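Local coordinates for protein flavodoxin (Bacteroides uniformis, PDB 4J8P) that binds flavin mononucleotide in a flavodoxin-like fold and probably serves as an electron-transfer flavoprotein, at residues S76-Y80 / G105-K110; L25-V30 / V153-I157. All coordinates share one frame; numbering follows the deposited sequence.

Interaction 1. Residues S76-Y80 / G105-K110; sequences SLAEY and GDFAGK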
ATOM      1  N   SER A  76      -0.359  -1.502 -17.710  1.00 35.27           N
ATOM      2  CA  SER A  76      -0.420  -0.051 -17.896  1.00 34.60           C
ATOM      3  C   SER A  76      -1.268   0.625 -16.812  1.00 35.51           C
ATOM      4  O   SER A  76      -2.318   0.102 -16.435  1.00 34.09           O
ATOM      5  CB  SER A  76      -0.979   0.296 -19.276  1.00 39.39           C
ATOM      6  OG  SER A  76      -1.327   1.667 -19.386  1.00 42.94           O
ATOM      7  N   LEU A  77      -0.823   1.812 -16.346  1.00 31.27           N
ATOM      8  CA  LEU A  77      -1.561   2.608 -15.352  1.00 29.01           C
ATOM      9  C   LEU A  77      -2.160   3.855 -16.009  1.00 32.73           C
ATOM     10  O   LEU A  77      -2.791   4.664 -15.336  1.00 32.47           O
ATOM     11  CB  LEU A  77      -0.659   2.997 -14.150  1.00 27.85           C
ATOM     12  CG  LEU A  77       0.066   1.855 -13.431  1.00 30.68           C
ATOM     13  CD1 LEU A  77       1.029   2.398 -12.377  1.00 29.95           C
ATOM     14  CD2 LEU A  77      -0.919   0.869 -12.778  1.00 33.01           C
ATOM     15  N   ALA A  78      -2.006   3.991 -17.347  1.00 31.73           N
ATOM     16  CA  ALA A  78      -2.479   5.126 -18.132  1.00 32.22           C
ATOM     17  C   ALA A  78      -3.966   5.472 -17.914  1.00 34.86           C
ATOM     18  O   ALA A  78      -4.296   6.655 -17.859  1.00 35.25           O
ATOM     19  CB  ALA A  78      -2.228   4.864 -19.616  1.00 33.60           C
ATOM     20  N   GLU A  79      -4.848   4.460 -17.752  1.00 31.82           N
ATOM     21  CA  GLU A  79      -6.299   4.688 -17.580  1.00 32.24           C
ATOM     22  C   GLU A  79      -6.675   5.338 -16.211  1.00 33.36           C
ATOM     23  O   GLU A  79      -7.808   5.814 -16.031  1.00 33.08           O
ATOM     24  CB  GLU A  79      -7.072   3.364 -17.750  1.00 34.53           C
ATOM     25  CG  GLU A  79      -6.679   2.275 -16.759  1.00 47.29           C
ATOM     26  CD  GLU A  79      -7.143   0.868 -17.078  1.00 62.68           C
ATOM     27  OE1 GLU A  79      -8.364   0.609 -16.992  1.00 61.99           O
ATOM     28  OE2 GLU A  79      -6.277   0.008 -17.350  1.00 54.08           O
ATOM     29  N   TYR A  80      -5.738   5.354 -15.255  1.00 27.87           N
ATOM     30  CA  TYR A  80      -6.056   5.894 -13.937  1.00 25.58           C
ATOM     31  C   TYR A  80      -5.517   7.294 -13.699  1.00 30.14           C
ATOM     32  O   TYR A  80      -4.354   7.563 -14.008  1.00 30.46           O
ATOM     33  CB  TYR A  80      -5.468   4.968 -12.860  1.00 24.38           C
ATOM     34  CG  TYR A  80      -5.858   3.518 -13.026  1.00 24.72           C
ATOM     35  CD1 TYR A  80      -7.161   3.095 -12.774  1.00 26.85           C
ATOM     36  CD2 TYR A  80      -4.935   2.576 -13.464  1.00 27.21           C
ATOM     37  CE1 TYR A  80      -7.534   1.768 -12.954  1.00 24.85           C
ATOM     38  CE2 TYR A  80      -5.287   1.236 -13.607  1.00 27.53           C
ATOM     39  CZ  TYR A  80      -6.594   0.840 -13.368  1.00 31.67           C
ATOM     40  OH  TYR A  80      -6.949  -0.481 -13.460  1.00 29.87           O
ATOM     41  N   GLY A 105       6.026   1.195 -12.166  1.00 21.18           N
ATOM     42  CA  GLY A 105       5.038   1.831 -13.030  1.00 23.03           C
ATOM     43  C   GLY A 105       5.255   3.328 -13.117  1.00 24.97           C
ATOM     44  O   GLY A 105       6.087   3.880 -12.381  1.00 22.44           O
ATOM     45  N   ASP A 106       4.508   3.977 -14.027  1.00 23.98           N
ATOM     46  CA  ASP A 106       4.581   5.421 -14.251  1.00 23.80           C
ATOM     47  C   ASP A 106       3.424   6.078 -13.514  1.00 25.62           C
ATOM     48  O   ASP A 106       2.276   5.958 -13.941  1.00 25.60           O
ATOM     49  CB  ASP A 106       4.544   5.741 -15.770  1.00 26.73           C
ATOM     50  CG  ASP A 106       4.662   7.222 -16.126  1.00 34.81           C
ATOM     51  OD1 ASP A 106       4.818   8.055 -15.195  1.00 35.10           O
ATOM     52  OD2 ASP A 106       4.668   7.541 -17.332  1.00 41.43           O
ATOM     53  N   PHE A 107       3.725   6.717 -12.374  1.00 25.02           N
ATOM     54  CA  PHE A 107       2.723   7.368 -11.518  1.00 24.15           C
ATOM     55  C   PHE A 107       2.587   8.894 -11.815  1.00 34.05           C
ATOM     56  O   PHE A 107       1.857   9.586 -11.096  1.00 35.08           O
ATOM     57  CB  PHE A 107       3.045   7.089 -10.035  1.00 24.58           C
ATOM     58  CG  PHE A 107       2.840   5.635  -9.670  1.00 23.52           C
ATOM     59  CD1 PHE A 107       3.797   4.677  -9.984  1.00 24.33           C
ATOM     60  CD2 PHE A 107       1.653   5.208  -9.076  1.00 25.37           C
ATOM     61  CE1 PHE A 107       3.568   3.318  -9.719  1.00 24.59           C
ATOM     62  CE2 PHE A 107       1.456   3.866  -8.754  1.00 25.94           C
ATOM     63  CZ  PHE A 107       2.403   2.925  -9.092  1.00 25.41           C
ATOM     64  N   ALA A 108       3.184   9.392 -12.918  1.00 32.70           N
ATOM     65  CA  ALA A 108       3.090  10.815 -13.297  1.00 32.19           C
ATOM     66  C   ALA A 108       1.680  11.204 -13.696  1.00 36.30           C
ATOM     67  O   ALA A 108       0.975  10.429 -14.348  1.00 35.94           O
ATOM     68  CB  ALA A 108       4.049  11.128 -14.447  1.00 34.67           C
ATOM     69  N   GLY A 109       1.272  12.406 -13.291  1.00 35.78           N
ATOM     70  CA  GLY A 109      -0.051  12.941 -13.591  1.00 36.73           C
ATOM     71  C   GLY A 109      -1.176  12.268 -12.831  1.00 39.39           C
ATOM     72  O   GLY A 109      -2.329  12.276 -13.290  1.00 41.81           O
ATOM     73  N   LYS A 110      -0.841  11.631 -11.692  1.00 30.24           N
ATOM     74  CA  LYS A 110      -1.821  10.920 -10.886  1.00 26.83           C
ATOM     75  C   LYS A 110      -1.777  11.323  -9.431  1.00 26.29           C
ATOM     76  O   LYS A 110      -0.706  11.592  -8.878  1.00 26.98           O
ATOM     77  CB  LYS A 110      -1.578   9.392 -10.969  1.00 25.91           C
ATOM     78  CG  LYS A 110      -1.502   8.893 -12.421  1.00 31.09           C
ATOM     79  CD  LYS A 110      -1.367   7.392 -12.473  1.00 31.73           C
ATOM     80  CE  LYS A 110      -0.918   6.909 -13.831  1.00 30.62           C
ATOM     81  NZ  LYS A 110      -1.800   7.360 -14.950  1.00 33.14           N
TER
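K110 reaches across to the turn L77-Y80 and pins two of its carbonyl oxygens with one ammonium group. NZ of K110 lies 2.7 Å from O of Y80 and approaches nearly in line with that carbonyl, at a C=O...N angle of 162°. The second bond, from K110 NZ to L77 O, is 2.9 Å long and quite different. Here the nitrogen sits above the carbonyl plane, 51° out of it. L77 O also takes the backbone N-H of Y80, which closes the type I turn. The two donors come from opposite faces of the carbonyl, so this oxygen is gripped from both sides. The side chain of K110 leaves with CG anti to the carbonyl carbon and runs extended until a bend at chi4 (-56°) turns NZ into the turn. On the way its CE packs 3.9 Å from CB of L77.

In the flavodoxin fold these loops follow helices 56-62 and 96-102 and lead into the neighbouring parallel strands 80-88 and 111-117. The lysine thus ties the two strand entries together. Across this contact the ammonium group is met by two carbonyl oxygens, whose dipoles would probably balance part of its charge.

Beside the polar grip, L77 points its CD1 over one face of the F107 ring. The methyl is 3.9 Å from the ring centroid and displaced toward the rim at CZ, a CH-pi contact. F107 also meets the ring of F101, while L77 rests on L9 of strand 7-12. Each loop has its own local brace. OG of S76 accepts from A78 N in an ST turn, and D106 OD1 accepts from A108 N at 3.1 Å in an Asx turn. The latter N-H meets the carboxylate from above its plane.

Interaction 2. Residues L25-V30 / V153-I157; sequences LVAEAV and VKQWI
Two helices on the same side of the flavodoxin-type parallel sheet, 18-30 and 150-158, pack together here mainly through small and branched apolar side chains. Their local axes approach to 9.6 Å and cross at -50°. No hydrogen bond joins the two segments.

V153 stands at one end of the contact and uses both methyls. CG2 lies 3.7 Å from CB of L25. CG1, anti to the backbone N (chi1 173°), reaches the backbone of helix 18-30, 3.6 Å from O of L25 and close to CA of V26. The same methyl meets A29 CB, so it sits among three contact residues of that helix. The V26 and V153 side chains cross at about a right angle.

The CB of A29 is touched by V153 CG1 and, at 3.8 Å, by CG1 of I157; CG2 of I157 lies near the backbone O of A29. I157 comes one helical turn after V153 and faces the same helix. Its CG1 is anti to the carbonyl carbon (chi1 -61°), which sends that branch toward A29 and V30. Cutting I157 back to an alanine is likely to open a gap beside A29 and V30 and to leave the CG1 methyl of V30 without its partner on this helix.

On the sheet side, V26 and V30 rest on V10 and Y84, and W156 lies against I113 and F115 of strand 111-117. The indole of W156 turns its edge to V26, with CZ3 4.1 Å from V26 CG2. One of its faces is covered by the CD1 methyl of I157, offset toward the rim. That same CD1 ends 3.6 Å from CG1 of V30, the V30 and I157 side chains crossing at about a right angle.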
ATOM      1  N   LEU A  25     -13.226  -2.415   0.999  1.00 19.98           N
ATOM      2  CA  LEU A  25     -14.156  -1.370   1.380  1.00 21.22           C
ATOM      3  C   LEU A  25     -13.835  -0.053   0.657  1.00 23.57           C
ATOM      4  O   LEU A  25     -14.756   0.638   0.215  1.00 23.87           O
ATOM      5  CB  LEU A  25     -14.128  -1.181   2.900  1.00 20.82           C
ATOM      6  CG  LEU A  25     -14.715  -2.353   3.684  1.00 24.03           C
ATOM      7  CD1 LEU A  25     -14.381  -2.222   5.143  1.00 24.82           C
ATOM      8  CD2 LEU A  25     -16.255  -2.434   3.457  1.00 25.37           C
ATOM      9  N   VAL A  26     -12.526   0.290   0.536  1.00 19.83           N
ATOM     10  CA  VAL A  26     -12.130   1.508  -0.186  1.00 18.53           C
ATOM     11  C   VAL A  26     -12.531   1.415  -1.666  1.00 21.03           C
ATOM     12  O   VAL A  26     -13.139   2.358  -2.189  1.00 21.96           O
ATOM     13  CB  VAL A  26     -10.610   1.776  -0.036  1.00 18.76           C
ATOM     14  CG1 VAL A  26     -10.150   2.956  -0.906  1.00 19.18           C
ATOM     15  CG2 VAL A  26     -10.257   2.004   1.433  1.00 18.52           C
ATOM     16  N   ALA A  27     -12.216   0.286  -2.343  1.00 19.47           N
ATOM     17  CA  ALA A  27     -12.577   0.107  -3.774  1.00 19.42           C
ATOM     18  C   ALA A  27     -14.083   0.270  -3.987  1.00 25.96           C
ATOM     19  O   ALA A  27     -14.498   0.906  -4.966  1.00 25.39           O
ATOM     20  CB  ALA A  27     -12.110  -1.265  -4.268  1.00 20.28           C
ATOM     21  N   GLU A  28     -14.902  -0.250  -3.049  1.00 23.99           N
ATOM     22  CA  GLU A  28     -16.356  -0.130  -3.162  1.00 26.96           C
ATOM     23  C   GLU A  28     -16.783   1.331  -3.037  1.00 29.27           C
ATOM     24  O   GLU A  28     -17.587   1.814  -3.861  1.00 30.32           O
ATOM     25  CB  GLU A  28     -17.044  -0.999  -2.096  1.00 29.69           C
ATOM     26  CG  GLU A  28     -16.936  -2.486  -2.386  1.00 45.84           C
ATOM     27  CD  GLU A  28     -17.897  -3.062  -3.413  1.00 83.31           C
ATOM     28  OE1 GLU A  28     -17.836  -2.657  -4.597  1.00 87.99           O
ATOM     29  OE2 GLU A  28     -18.659  -3.982  -3.042  1.00 86.74           O
ATOM     30  N   ALA A  29     -16.218   2.044  -2.034  1.00 24.64           N
ATOM     31  CA  ALA A  29     -16.555   3.432  -1.738  1.00 25.79           C
ATOM     32  C   ALA A  29     -16.181   4.411  -2.866  1.00 28.17           C
ATOM     33  O   ALA A  29     -16.914   5.383  -3.078  1.00 28.43           O
ATOM     34  CB  ALA A  29     -15.915   3.860  -0.434  1.00 26.27           C
ATOM     35  N   VAL A  30     -15.079   4.143  -3.608  1.00 23.75           N
ATOM     36  CA  VAL A  30     -14.624   5.024  -4.705  1.00 23.02           C
ATOM     37  C   VAL A  30     -14.946   4.472  -6.111  1.00 27.18           C
ATOM     38  O   VAL A  30     -14.560   5.119  -7.086  1.00 28.70           O
ATOM     39  CB  VAL A  30     -13.087   5.318  -4.594  1.00 24.42           C
ATOM     40  CG1 VAL A  30     -12.725   5.944  -3.253  1.00 23.85           C
ATOM     41  CG2 VAL A  30     -12.243   4.052  -4.847  1.00 23.03           C
ATOM     42  N   VAL A 153     -15.042   3.818   6.330  1.00 26.18           N
ATOM     43  CA  VAL A 153     -14.498   4.089   4.992  1.00 24.45           C
ATOM     44  C   VAL A 153     -15.397   5.110   4.263  1.00 27.34           C
ATOM     45  O   VAL A 153     -14.870   6.052   3.663  1.00 25.74           O
ATOM     46  CB  VAL A 153     -14.293   2.786   4.175  1.00 26.50           C
ATOM     47  CG1 VAL A 153     -13.885   3.094   2.738  1.00 25.23           C
ATOM     48  CG2 VAL A 153     -13.252   1.889   4.843  1.00 25.59           C
ATOM     49  N   LYS A 154     -16.745   4.973   4.379  1.00 27.54           N
ATOM     50  CA  LYS A 154     -17.689   5.922   3.765  1.00 28.55           C
ATOM     51  C   LYS A 154     -17.366   7.357   4.217  1.00 33.60           C
ATOM     52  O   LYS A 154     -17.295   8.250   3.374  1.00 33.30           O
ATOM     53  CB  LYS A 154     -19.140   5.557   4.124  1.00 31.32           C
ATOM     54  CG  LYS A 154     -20.208   6.493   3.544  1.00 40.17           C
ATOM     55  CD  LYS A 154     -21.616   6.076   3.982  1.00 46.09           C
ATOM     56  CE  LYS A 154     -22.658   7.107   3.609  1.00 66.09           C
ATOM     57  NZ  LYS A 154     -24.040   6.644   3.934  1.00 73.92           N
ATOM     58  N   GLN A 155     -17.127   7.544   5.538  1.00 31.12           N
ATOM     59  CA  GLN A 155     -16.819   8.821   6.185  1.00 33.01           C
ATOM     60  C   GLN A 155     -15.512   9.393   5.680  1.00 34.10           C
ATOM     61  O   GLN A 155     -15.444  10.592   5.414  1.00 34.62           O
ATOM     62  CB  GLN A 155     -16.792   8.685   7.728  1.00 35.57           C
ATOM     63  CG  GLN A 155     -18.204   8.548   8.317  1.00 61.60           C
ATOM     64  CD  GLN A 155     -18.284   8.504   9.826  1.00 82.76           C
ATOM     65  OE1 GLN A 155     -17.588   9.234  10.545  1.00 78.74           O
ATOM     66  NE2 GLN A 155     -19.209   7.701  10.339  1.00 73.44           N
ATOM     67  N   TRP A 156     -14.478   8.547   5.509  1.00 27.82           N
ATOM     68  CA  TRP A 156     -13.198   9.009   4.992  1.00 24.99           C
ATOM     69  C   TRP A 156     -13.348   9.517   3.543  1.00 28.63           C
ATOM     70  O   TRP A 156     -12.829  10.571   3.208  1.00 26.94           O
ATOM     71  CB  TRP A 156     -12.157   7.868   5.046  1.00 22.23           C
ATOM     72  CG  TRP A 156     -10.815   8.271   4.509  1.00 21.95           C
ATOM     73  CD1 TRP A 156     -10.178   9.461   4.706  1.00 24.01           C
ATOM     74  CD2 TRP A 156     -10.013   7.540   3.566  1.00 21.33           C
ATOM     75  NE1 TRP A 156      -8.991   9.484   4.015  1.00 21.66           N
ATOM     76  CE2 TRP A 156      -8.871   8.327   3.291  1.00 22.31           C
ATOM     77  CE3 TRP A 156     -10.111   6.263   2.989  1.00 22.49           C
ATOM     78  CZ2 TRP A 156      -7.814   7.866   2.483  1.00 21.34           C
ATOM     79  CZ3 TRP A 156      -9.087   5.824   2.165  1.00 22.52           C
ATOM     80  CH2 TRP A 156      -7.945   6.610   1.936  1.00 22.31           C
ATOM     81  N   ILE A 157     -14.066   8.763   2.697  1.00 25.96           N
ATOM     82  CA  ILE A 157     -14.252   9.096   1.284  1.00 26.76           C
ATOM     83  C   ILE A 157     -15.222  10.275   1.098  1.00 31.71           C
ATOM     84  O   ILE A 157     -14.956  11.139   0.253  1.00 30.93           O
ATOM     85  CB  ILE A 157     -14.700   7.816   0.501  1.00 29.60           C
ATOM     86  CG1 ILE A 157     -13.595   6.707   0.603  1.00 29.22           C
ATOM     87  CG2 ILE A 157     -15.061   8.111  -0.967  1.00 31.62           C
ATOM     88  CD1 ILE A 157     -12.167   7.132   0.118  1.00 27.19           C
TER

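Interactions 1 and 2 belong to one flavodoxin fold and join different parts of it. Their centres are 21 Å apart, and their nearest atoms are about 9 Å apart, so they do not touch. Along the chain, both segments of interaction 1 fall between 25-30 and 153-157. Interaction 1 links the loops leading into strands 80-88 and 111-117. Interaction 2 joins helix 18-30 to the C-terminal helix 150-158. The two share the central parallel sheet: strands 7-12 and 80-88 carry side chains that touch both. Interaction 2 brings early and late parts of the sequence together, while interaction 1 joins two loops of its middle.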